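Local coordinates for protein beta-N-acetylhexosaminidase (Mycobacterium smegmatis, PDB 4YYF) that probably hydrolyses terminal non-reducing N-acetyl-D-hexosamine residues from N-acetyl-beta-D-hexosaminides, as a member of glycosyl hydrolase family 3, at residues A[140-145]-A[187-192]; A[268-273]-A[287-292]; A[306-311]-A[317-322]. The protein carries 1 engineered substitution. All coordinates share one frame; numbering follows the deposited sequence.

Contact 1 of 3, residues A[140-145]-A[187-192]; sequences LDRGRK and GAYARG. With ACT (acetate ion), chain E.
Tyr-189 and Arg-142 meet across two helices, mostly through a water. The Tyr-189 ring swings out with CG anti to the backbone N (chi1 -155°), and this brings OH toward helix 132-148. Tyr-189 OH stops 4.1 Å from Arg-142 NE, at the edge of the guanidinium and near its plane. The ring and guanidinium planes are turned 58° apart. Water 1 closes the gap. It accepts from Arg-142 NE at 2.8 Å and donates to Tyr-189 OH at 2.8 Å. Tyr-189 OH is also hydrogen-bonded to Gln-120 OE1.

The guanidinium has other partners. Arg-142 NH1 donates to acetate OXT at 2.8 Å and is hydrogen-bonded to Gly-118 O. Arg-142 NH2 makes a salt bridge with Glu-105. Lys-145 NZ binds the second oxygen of the acetate, ACT O, at 2.7 Å. This ion probably comes from the crystallisation liquor. The two basic side chains thus share one small anion. With partners at NE, NH1 and NH2, the guanidinium is likely fixed in its rotation.

Further along, Gly-192 brings the backbones together. Its CA is 4.0 Å from Leu-140 CA. The absence of a side chain allows this close approach. Gly-192 O receives a CH...O contact from Leu-140 CA at 3.4 Å, with 148° at the hydrogen. Leu-140 CD1 rests on the same oxygen at 3.6 Å.

Leu-140 also touches Asp-195 and Ala-196, later on helix 179-196. Tyr-189 packs on Val-135 and Ala-139 of helix 132-148, so the two helices touch over roughly two turns. Helix 132-148 leads into strand 153-154 and helix 179-196 into strand 199-205, a parallel pair, so these are neighbouring helices on the outside of the barrel.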
loop_
_atom_site.group_PDB
_atom_site.type_symbol
_atom_site.label_atom_id
_atom_site.label_comp_id
_atom_site.label_asym_id
_atom_site.label_seq_id
_atom_site.Cartn_x
_atom_site.Cartn_y
_atom_site.Cartn_z
ATOM N N LEU A 140 13.616 -12.916 1.283
ATOM C CA LEU A 140 14.765 -12.314 1.950
ATOM C C LEU A 140 15.809 -11.834 0.944
ATOM O O LEU A 140 16.259 -10.690 1.000
ATOM C CB LEU A 140 15.410 -13.315 2.920
ATOM C CG LEU A 140 16.654 -12.801 3.663
ATOM C CD1 LEU A 140 16.348 -11.551 4.509
ATOM C CD2 LEU A 140 17.263 -13.895 4.535
ATOM N N ASP A 141 16.211 -12.715 0.036
ATOM C CA ASP A 141 17.192 -12.360 -0.990
ATOM C C ASP A 141 16.741 -11.177 -1.828
ATOM O O ASP A 141 17.521 -10.259 -2.099
ATOM C CB ASP A 141 17.480 -13.557 -1.909
ATOM C CG ASP A 141 18.329 -14.632 -1.233
ATOM O OD1 ASP A 141 18.942 -14.356 -0.175
ATOM O OD2 ASP A 141 18.392 -15.759 -1.771
ATOM N N ARG A 142 15.480 -11.190 -2.247
ATOM C CA ARG A 142 14.978 -10.104 -3.087
ATOM C C ARG A 142 14.774 -8.809 -2.317
ATOM O O ARG A 142 15.013 -7.730 -2.840
ATOM C CB ARG A 142 13.711 -10.529 -3.827
ATOM C CG ARG A 142 14.014 -11.592 -4.874
ATOM C CD ARG A 142 12.740 -12.152 -5.489
ATOM N NE ARG A 142 12.112 -11.246 -6.452
ATOM C CZ ARG A 142 12.574 -11.041 -7.686
ATOM N NH1 ARG A 142 13.695 -11.629 -8.083
ATOM N NH2 ARG A 142 11.922 -10.238 -8.522
ATOM N N GLY A 143 14.360 -8.922 -1.064
ATOM C CA GLY A 143 14.293 -7.769 -0.182
ATOM C C GLY A 143 15.630 -7.047 -0.044
ATOM O O GLY A 143 15.683 -5.823 -0.068
ATOM N N ARG A 144 16.712 -7.800 0.121
ATOM C CA ARG A 144 18.030 -7.189 0.233
ATOM C C ARG A 144 18.387 -6.492 -1.065
ATOM O O ARG A 144 18.975 -5.415 -1.049
ATOM C CB ARG A 144 19.084 -8.239 0.594
ATOM C CG ARG A 144 18.978 -8.717 2.033
ATOM C CD ARG A 144 19.815 -9.949 2.287
ATOM N NE ARG A 144 19.725 -10.366 3.690
ATOM C CZ ARG A 144 20.144 -11.533 4.155
ATOM N NH1 ARG A 144 20.678 -12.420 3.323
ATOM N NH2 ARG A 144 20.019 -11.819 5.452
ATOM N N LYS A 145 18.020 -7.103 -2.192
ATOM C CA LYS A 145 18.293 -6.508 -3.501
ATOM C C LYS A 145 17.507 -5.217 -3.676
ATOM O O LYS A 145 18.006 -4.267 -4.275
ATOM C CB LYS A 145 18.012 -7.499 -4.639
ATOM C CG LYS A 145 19.024 -8.636 -4.749
ATOM C CD LYS A 145 18.541 -9.693 -5.740
ATOM C CE LYS A 145 19.462 -10.897 -5.801
ATOM N NZ LYS A 145 19.055 -11.859 -6.891
ATOM N N GLY A 187 2.765 -15.378 4.481
ATOM C CA GLY A 187 3.412 -15.110 5.757
ATOM C C GLY A 187 4.923 -15.233 5.647
ATOM O O GLY A 187 5.676 -14.404 6.181
ATOM N N ALA A 188 5.363 -16.262 4.937
ATOM C CA ALA A 188 6.783 -16.492 4.711
ATOM C C ALA A 188 7.355 -15.371 3.865
ATOM O O ALA A 188 8.464 -14.888 4.132
ATOM C CB ALA A 188 7.016 -17.855 4.024
ATOM N N TYR A 189 6.600 -14.952 2.854
ATOM C CA TYR A 189 7.080 -13.915 1.950
ATOM C C TYR A 189 7.213 -12.600 2.722
ATOM O O TYR A 189 8.193 -11.869 2.561
ATOM C CB TYR A 189 6.163 -13.755 0.712
ATOM C CG TYR A 189 6.897 -13.175 -0.490
ATOM C CD1 TYR A 189 7.130 -11.806 -0.594
ATOM C CD2 TYR A 189 7.387 -13.998 -1.502
ATOM C CE1 TYR A 189 7.835 -11.272 -1.688
ATOM C CE2 TYR A 189 8.082 -13.468 -2.606
ATOM C CZ TYR A 189 8.295 -12.111 -2.683
ATOM O OH TYR A 189 8.985 -11.582 -3.756
ATOM N N ALA A 190 6.225 -12.301 3.558
ATOM C CA ALA A 190 6.250 -11.059 4.338
ATOM C C ALA A 190 7.418 -11.078 5.319
ATOM O O ALA A 190 8.091 -10.059 5.524
ATOM C CB ALA A 190 4.919 -10.840 5.069
ATOM N N ARG A 191 7.666 -12.249 5.907
ATOM C CA ARG A 191 8.712 -12.400 6.909
ATOM C C ARG A 191 10.092 -12.179 6.270
ATOM O O ARG A 191 10.981 -11.577 6.881
ATOM C CB ARG A 191 8.591 -13.785 7.585
ATOM C CG ARG A 191 9.507 -13.994 8.784
ATOM C CD ARG A 191 9.110 -15.236 9.597
ATOM N NE ARG A 191 8.772 -16.385 8.750
ATOM C CZ ARG A 191 9.612 -17.366 8.430
ATOM N NH1 ARG A 191 10.864 -17.358 8.882
ATOM N NH2 ARG A 191 9.193 -18.362 7.655
ATOM N N GLY A 192 10.256 -12.664 5.038
ATOM C CA GLY A 192 11.498 -12.491 4.296
ATOM C C GLY A 192 11.760 -11.032 3.994
ATOM O O GLY A 192 12.871 -10.538 4.203
HETATM C C ACT E . 16.031 -13.914 -6.133
HETATM O O ACT E . 17.035 -13.224 -5.850
HETATM O OXT ACT E . 15.442 -13.600 -7.188
HETATM C CH3 ACT E . 15.557 -15.025 -5.244
HETATM O O HOH W 1 9.575 -10.183 -6.055
#

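Contact 2 of 3, residues A[268-273]-A[287-292]; sequences AVYNLL and VYTDDL. Engineered in segment 268-273: Val-269 (natural residue Ala).
Val-287 takes both Tyr-270 and Leu-273 against its side chain. This is the second half of a beta-alpha-beta crossover in the TIM barrel of the family: strand 246-249, helix 267-275, strand 287-289. Helix 268-273 and strand 287-289 run nearly antiparallel, at 155°, with axes 11.6 Å apart at their closest.

The direct contacts are mainly apolar. Val-287 CG1 lies in the plane of the Tyr-270 ring, at its edge, 3.6 Å from CE1. The other branch, Val-287 CG2, meets Leu-273 CD2 tip to tip at 3.7 Å. The valine fork therefore divides between two residues of the helix. Val-249 on the neighbouring strand touches both Tyr-270 and Val-287, and Val-247 touches Leu-273. Together they form part of the layer between barrel and helices. Near the end of the ring, Thr-289 CG2 approaches Tyr-270 OH at 3.9 Å.

Polar groups are satisfied elsewhere. Tyr-270 OH is hydrogen-bonded to Ser-264 O, so the buried hydroxyl has a backbone partner.

Within 287-292 two bonds set the backbone past Thr-289. Asp-290 OD1 receives Asp-291 N at 2.7 Å, on the anti side of the carboxylate and 31° out of its plane. Leu-320 N donates to Thr-289 OG1. Thr-289 OG1 sits between the backbone N and the carbonyl carbon (chi1 68°), and from there donates to Asp-290 O at 2.9 Å.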
loop_
_atom_site.group_PDB
_atom_site.type_symbol
_atom_site.label_atom_id
_atom_site.label_comp_id
_atom_site.label_asym_id
_atom_site.label_seq_id
_atom_site.Cartn_x
_atom_site.Cartn_y
_atom_site.Cartn_z
ATOM N N ALA A 268 -16.426 2.057 7.413
ATOM C CA ALA A 268 -16.690 0.706 7.899
ATOM C C ALA A 268 -15.495 -0.228 7.730
ATOM O O ALA A 268 -15.241 -1.086 8.584
ATOM C CB ALA A 268 -17.905 0.135 7.227
ATOM N N VAL A 269 -14.769 -0.076 6.628
ATOM C CA VAL A 269 -13.634 -0.944 6.352
ATOM C C VAL A 269 -12.535 -0.739 7.380
ATOM O O VAL A 269 -11.990 -1.706 7.924
ATOM C CB VAL A 269 -13.070 -0.679 4.958
ATOM C CG1 VAL A 269 -12.069 -1.771 4.569
ATOM C CG2 VAL A 269 -14.184 -0.659 3.997
ATOM N N TYR A 270 -12.229 0.525 7.658
ATOM C CA TYR A 270 -11.173 0.853 8.605
ATOM C C TYR A 270 -11.580 0.508 10.030
ATOM O O TYR A 270 -10.765 -0.021 10.790
ATOM C CB TYR A 270 -10.744 2.317 8.439
ATOM C CG TYR A 270 -10.233 2.572 7.037
ATOM C CD1 TYR A 270 -8.927 2.270 6.689
ATOM C CD2 TYR A 270 -11.076 3.076 6.046
ATOM C CE1 TYR A 270 -8.461 2.478 5.398
ATOM C CE2 TYR A 270 -10.616 3.293 4.759
ATOM C CZ TYR A 270 -9.311 2.997 4.442
ATOM O OH TYR A 270 -8.863 3.217 3.163
ATOM N N ASN A 271 -12.840 0.751 10.386
ATOM C CA ASN A 271 -13.320 0.309 11.692
ATOM C C ASN A 271 -13.166 -1.201 11.854
ATOM O O ASN A 271 -12.817 -1.676 12.924
ATOM C CB ASN A 271 -14.782 0.714 11.944
ATOM C CG ASN A 271 -14.952 2.199 12.155
ATOM O OD1 ASN A 271 -14.010 2.902 12.538
ATOM N ND2 ASN A 271 -16.161 2.694 11.899
ATOM N N LEU A 272 -13.434 -1.951 10.786
ATOM C CA LEU A 272 -13.347 -3.408 10.847
ATOM C C LEU A 272 -11.913 -3.823 11.175
ATOM O O LEU A 272 -11.682 -4.697 12.008
ATOM C CB LEU A 272 -13.762 -4.022 9.509
ATOM C CG LEU A 272 -13.871 -5.549 9.487
ATOM C CD1 LEU A 272 -15.079 -6.005 10.273
ATOM C CD2 LEU A 272 -13.935 -6.059 8.033
ATOM N N LEU A 273 -10.962 -3.164 10.522
ATOM C CA LEU A 273 -9.539 -3.441 10.700
ATOM C C LEU A 273 -9.039 -2.982 12.074
ATOM O O LEU A 273 -8.351 -3.733 12.778
ATOM C CB LEU A 273 -8.749 -2.786 9.554
ATOM C CG LEU A 273 -7.251 -3.049 9.402
ATOM C CD1 LEU A 273 -6.957 -4.548 9.328
ATOM C CD2 LEU A 273 -6.706 -2.316 8.156
ATOM N N VAL A 287 -1.885 1.892 7.253
ATOM C CA VAL A 287 -2.847 1.411 6.265
ATOM C C VAL A 287 -2.809 2.289 5.013
ATOM O O VAL A 287 -3.074 3.493 5.091
ATOM C CB VAL A 287 -4.280 1.372 6.845
ATOM C CG1 VAL A 287 -5.248 0.850 5.803
ATOM C CG2 VAL A 287 -4.338 0.473 8.086
ATOM N N TYR A 288 -2.469 1.684 3.869
ATOM C CA TYR A 288 -2.450 2.379 2.583
ATOM C C TYR A 288 -3.761 2.170 1.839
ATOM O O TYR A 288 -4.473 1.198 2.100
ATOM C CB TYR A 288 -1.351 1.799 1.677
ATOM C CG TYR A 288 0.073 2.184 2.003
ATOM C CD1 TYR A 288 0.663 3.284 1.399
ATOM C CD2 TYR A 288 0.846 1.413 2.868
ATOM C CE1 TYR A 288 1.990 3.633 1.669
ATOM C CE2 TYR A 288 2.187 1.755 3.148
ATOM C CZ TYR A 288 2.736 2.872 2.543
ATOM O OH TYR A 288 4.044 3.240 2.791
ATOM N N THR A 289 -4.061 3.058 0.884
ATOM C CA THR A 289 -5.071 2.751 -0.121
ATOM C C THR A 289 -4.379 2.207 -1.358
ATOM O O THR A 289 -3.192 2.446 -1.579
ATOM C CB THR A 289 -5.843 3.995 -0.592
ATOM O OG1 THR A 289 -4.941 4.838 -1.327
ATOM C CG2 THR A 289 -6.439 4.752 0.580
ATOM N N ASP A 290 -5.144 1.516 -2.193
ATOM C CA ASP A 290 -4.701 1.171 -3.542
ATOM C C ASP A 290 -4.748 2.478 -4.348
ATOM O O ASP A 290 -5.217 3.507 -3.848
ATOM C CB ASP A 290 -5.647 0.109 -4.126
ATOM C CG ASP A 290 -5.045 -0.674 -5.297
ATOM O OD1 ASP A 290 -4.009 -0.273 -5.862
ATOM O OD2 ASP A 290 -5.643 -1.706 -5.662
ATOM N N ASP A 291 -4.249 2.436 -5.579
ATOM C CA ASP A 291 -4.112 3.615 -6.450
ATOM C C ASP A 291 -5.439 4.352 -6.654
ATOM O O ASP A 291 -6.397 3.788 -7.167
ATOM C CB ASP A 291 -3.482 3.140 -7.773
ATOM C CG ASP A 291 -3.592 4.133 -8.919
ATOM O OD1 ASP A 291 -3.752 5.354 -8.715
ATOM O OD2 ASP A 291 -3.487 3.657 -10.069
ATOM N N LEU A 292 -5.473 5.618 -6.232
ATOM C CA LEU A 292 -6.691 6.436 -6.259
ATOM C C LEU A 292 -6.920 7.233 -7.546
ATOM O O LEU A 292 -7.989 7.815 -7.722
ATOM C CB LEU A 292 -6.721 7.403 -5.071
ATOM C CG LEU A 292 -6.765 6.811 -3.667
ATOM C CD1 LEU A 292 -6.517 7.896 -2.642
ATOM C CD2 LEU A 292 -8.108 6.137 -3.408
#

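Contact 3 of 3, residues A[306-311]-A[317-322]; sequences DAVLRA and DNALWI
Helix 304-314 and strand 319-321 come nearest at Val-308 and Ala-319, whose CA atoms are 5.8 Å apart. The two side chains point at each other. Val-308 CG1 meets Ala-319 CB at 3.7 Å, and the small alanine lets the helix settle close to the strand. The other branch of the valine goes to the tryptophan. Val-308 CG2 lies 3.9 Å from both CE3 and CZ3 of Trp-321, on the six-membered ring. The two side chains cross at about a right angle. In Trp-321, CG sits between the backbone N and the carbonyl carbon (chi1 78°), which brings the six-membered ring beside Val-308. The indole NE1 is hydrogen-bonded to Glu-326 OE1, which helps fix the ring.

The contact lies in the buried layer between the barrel strands and the helices around them. Strand 319-321 pairs in parallel with strand 49-52. Leu-49 of that strand touches both Val-308 and Trp-321. Helix 327-340 adds Val-330 against Val-308 and Val-327 against Trp-321.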
loop_
_atom_site.group_PDB
_atom_site.type_symbol
_atom_site.label_atom_id
_atom_site.label_comp_id
_atom_site.label_asym_id
_atom_site.label_seq_id
_atom_site.Cartn_x
_atom_site.Cartn_y
_atom_site.Cartn_z
ATOM N N ASP A 306 -10.697 14.736 -4.225
ATOM C CA ASP A 306 -11.870 14.242 -3.515
ATOM C C ASP A 306 -11.646 12.817 -2.997
ATOM O O ASP A 306 -12.035 12.494 -1.876
ATOM C CB ASP A 306 -13.106 14.323 -4.427
ATOM C CG ASP A 306 -14.388 13.852 -3.738
ATOM O OD1 ASP A 306 -14.464 13.849 -2.483
ATOM O OD2 ASP A 306 -15.335 13.489 -4.467
ATOM N N ALA A 307 -10.996 11.976 -3.803
ATOM C CA ALA A 307 -10.732 10.585 -3.427
ATOM C C ALA A 307 -9.770 10.500 -2.252
ATOM O O ALA A 307 -9.953 9.682 -1.336
ATOM C CB ALA A 307 -10.169 9.811 -4.611
ATOM N N VAL A 308 -8.736 11.333 -2.286
ATOM C CA VAL A 308 -7.767 11.377 -1.184
ATOM C C VAL A 308 -8.444 11.835 0.099
ATOM O O VAL A 308 -8.273 11.227 1.162
ATOM C CB VAL A 308 -6.580 12.288 -1.530
ATOM C CG1 VAL A 308 -5.725 12.567 -0.288
ATOM C CG2 VAL A 308 -5.750 11.641 -2.633
ATOM N N LEU A 309 -9.235 12.897 -0.002
ATOM C CA LEU A 309 -10.009 13.372 1.144
ATOM C C LEU A 309 -10.907 12.273 1.728
ATOM O O LEU A 309 -10.910 12.036 2.940
ATOM C CB LEU A 309 -10.858 14.583 0.745
ATOM C CG LEU A 309 -11.788 15.107 1.846
ATOM C CD1 LEU A 309 -11.013 15.303 3.143
ATOM C CD2 LEU A 309 -12.495 16.409 1.446
ATOM N N ARG A 310 -11.678 11.612 0.871
ATOM C CA ARG A 310 -12.559 10.542 1.325
ATOM C C ARG A 310 -11.792 9.398 1.992
ATOM O O ARG A 310 -12.245 8.843 2.995
ATOM C CB ARG A 310 -13.412 10.021 0.165
ATOM C CG ARG A 310 -14.564 10.953 -0.205
ATOM C CD ARG A 310 -15.120 10.644 -1.579
ATOM N NE ARG A 310 -16.254 11.517 -1.893
ATOM C CZ ARG A 310 -17.502 11.293 -1.488
ATOM N NH1 ARG A 310 -17.776 10.213 -0.767
ATOM N NH2 ARG A 310 -18.474 12.142 -1.803
ATOM N N ALA A 311 -10.631 9.051 1.444
ATOM C CA ALA A 311 -9.825 7.985 2.029
ATOM C C ALA A 311 -9.354 8.351 3.435
ATOM O O ALA A 311 -9.497 7.558 4.359
ATOM C CB ALA A 311 -8.633 7.635 1.135
ATOM N N ASP A 317 -4.292 5.771 6.492
ATOM C CA ASP A 317 -3.168 6.576 6.978
ATOM C C ASP A 317 -2.363 7.116 5.817
ATOM O O ASP A 317 -1.572 8.049 5.974
ATOM C CB ASP A 317 -2.201 5.731 7.791
ATOM C CG ASP A 317 -2.842 5.103 8.984
ATOM O OD1 ASP A 317 -3.410 5.847 9.809
ATOM O OD2 ASP A 317 -2.777 3.860 9.089
ATOM N N ASN A 318 -2.517 6.497 4.658
ATOM C CA ASN A 318 -1.676 6.866 3.531
ATOM C C ASN A 318 -2.417 6.744 2.210
ATOM O O ASN A 318 -2.836 5.658 1.816
ATOM C CB ASN A 318 -0.408 6.008 3.513
ATOM C CG ASN A 318 0.709 6.645 2.710
ATOM O OD1 ASN A 318 0.622 6.768 1.488
ATOM N ND2 ASN A 318 1.764 7.060 3.398
ATOM N N ALA A 319 -2.579 7.873 1.536
ATOM C CA ALA A 319 -3.309 7.927 0.272
ATOM C C ALA A 319 -2.319 7.856 -0.867
ATOM O O ALA A 319 -1.421 8.705 -0.980
ATOM C CB ALA A 319 -4.121 9.213 0.185
ATOM N N LEU A 320 -2.497 6.849 -1.719
ATOM C CA LEU A 320 -1.550 6.544 -2.782
ATOM C C LEU A 320 -2.192 6.795 -4.144
ATOM O O LEU A 320 -3.329 6.389 -4.377
ATOM C CB LEU A 320 -1.147 5.064 -2.657
ATOM C CG LEU A 320 -0.206 4.311 -3.621
ATOM C CD1 LEU A 320 -0.913 3.766 -4.828
ATOM C CD2 LEU A 320 0.960 5.150 -4.067
ATOM N N TRP A 321 -1.469 7.470 -5.034
ATOM C CA TRP A 321 -1.853 7.538 -6.451
ATOM C C TRP A 321 -0.597 7.691 -7.302
ATOM O O TRP A 321 0.497 7.823 -6.759
ATOM C CB TRP A 321 -2.926 8.608 -6.721
ATOM C CG TRP A 321 -2.459 10.050 -6.793
ATOM C CD1 TRP A 321 -2.236 10.787 -7.932
ATOM C CD2 TRP A 321 -2.221 10.940 -5.686
ATOM N NE1 TRP A 321 -1.859 12.073 -7.594
ATOM C CE2 TRP A 321 -1.844 12.190 -6.228
ATOM C CE3 TRP A 321 -2.281 10.794 -4.294
ATOM C CZ2 TRP A 321 -1.518 13.287 -5.418
ATOM C CZ3 TRP A 321 -1.963 11.885 -3.491
ATOM C CH2 TRP A 321 -1.585 13.115 -4.058
ATOM N N ILE A 322 -0.720 7.625 -8.624
ATOM C CA ILE A 322 0.475 7.311 -9.406
ATOM C C ILE A 322 1.122 8.455 -10.181
ATOM O O ILE A 322 1.997 8.221 -11.009
ATOM C CB ILE A 322 0.291 6.043 -10.288
ATOM C CG1 ILE A 322 -0.745 6.268 -11.390
ATOM C CG2 ILE A 322 -0.093 4.840 -9.409
ATOM C CD1 ILE A 322 -0.840 5.106 -12.373
#

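Overall arrangement
The three contacts follow one another along the chain and all lie within the family 3 TIM-barrel domain. Contact 1 joins two outer helices. It is on the opposite side of the chain's centre from the others, with centres 24 Å from contact 2 and 28 Å from contact 3. Contacts 2 and 3 are neighbours, with centres 10 Å apart, and each packs a helix on a strand of the same sheet. They touch directly: Val-287 N is 2.8 Å from Asp-317 OD2, and Leu-292 N is 2.9 Å from Leu-320 O, both probable hydrogen bonds. Contact 3 reaches the last strand, which pairs with the first, 49-52, and so helps close the barrel.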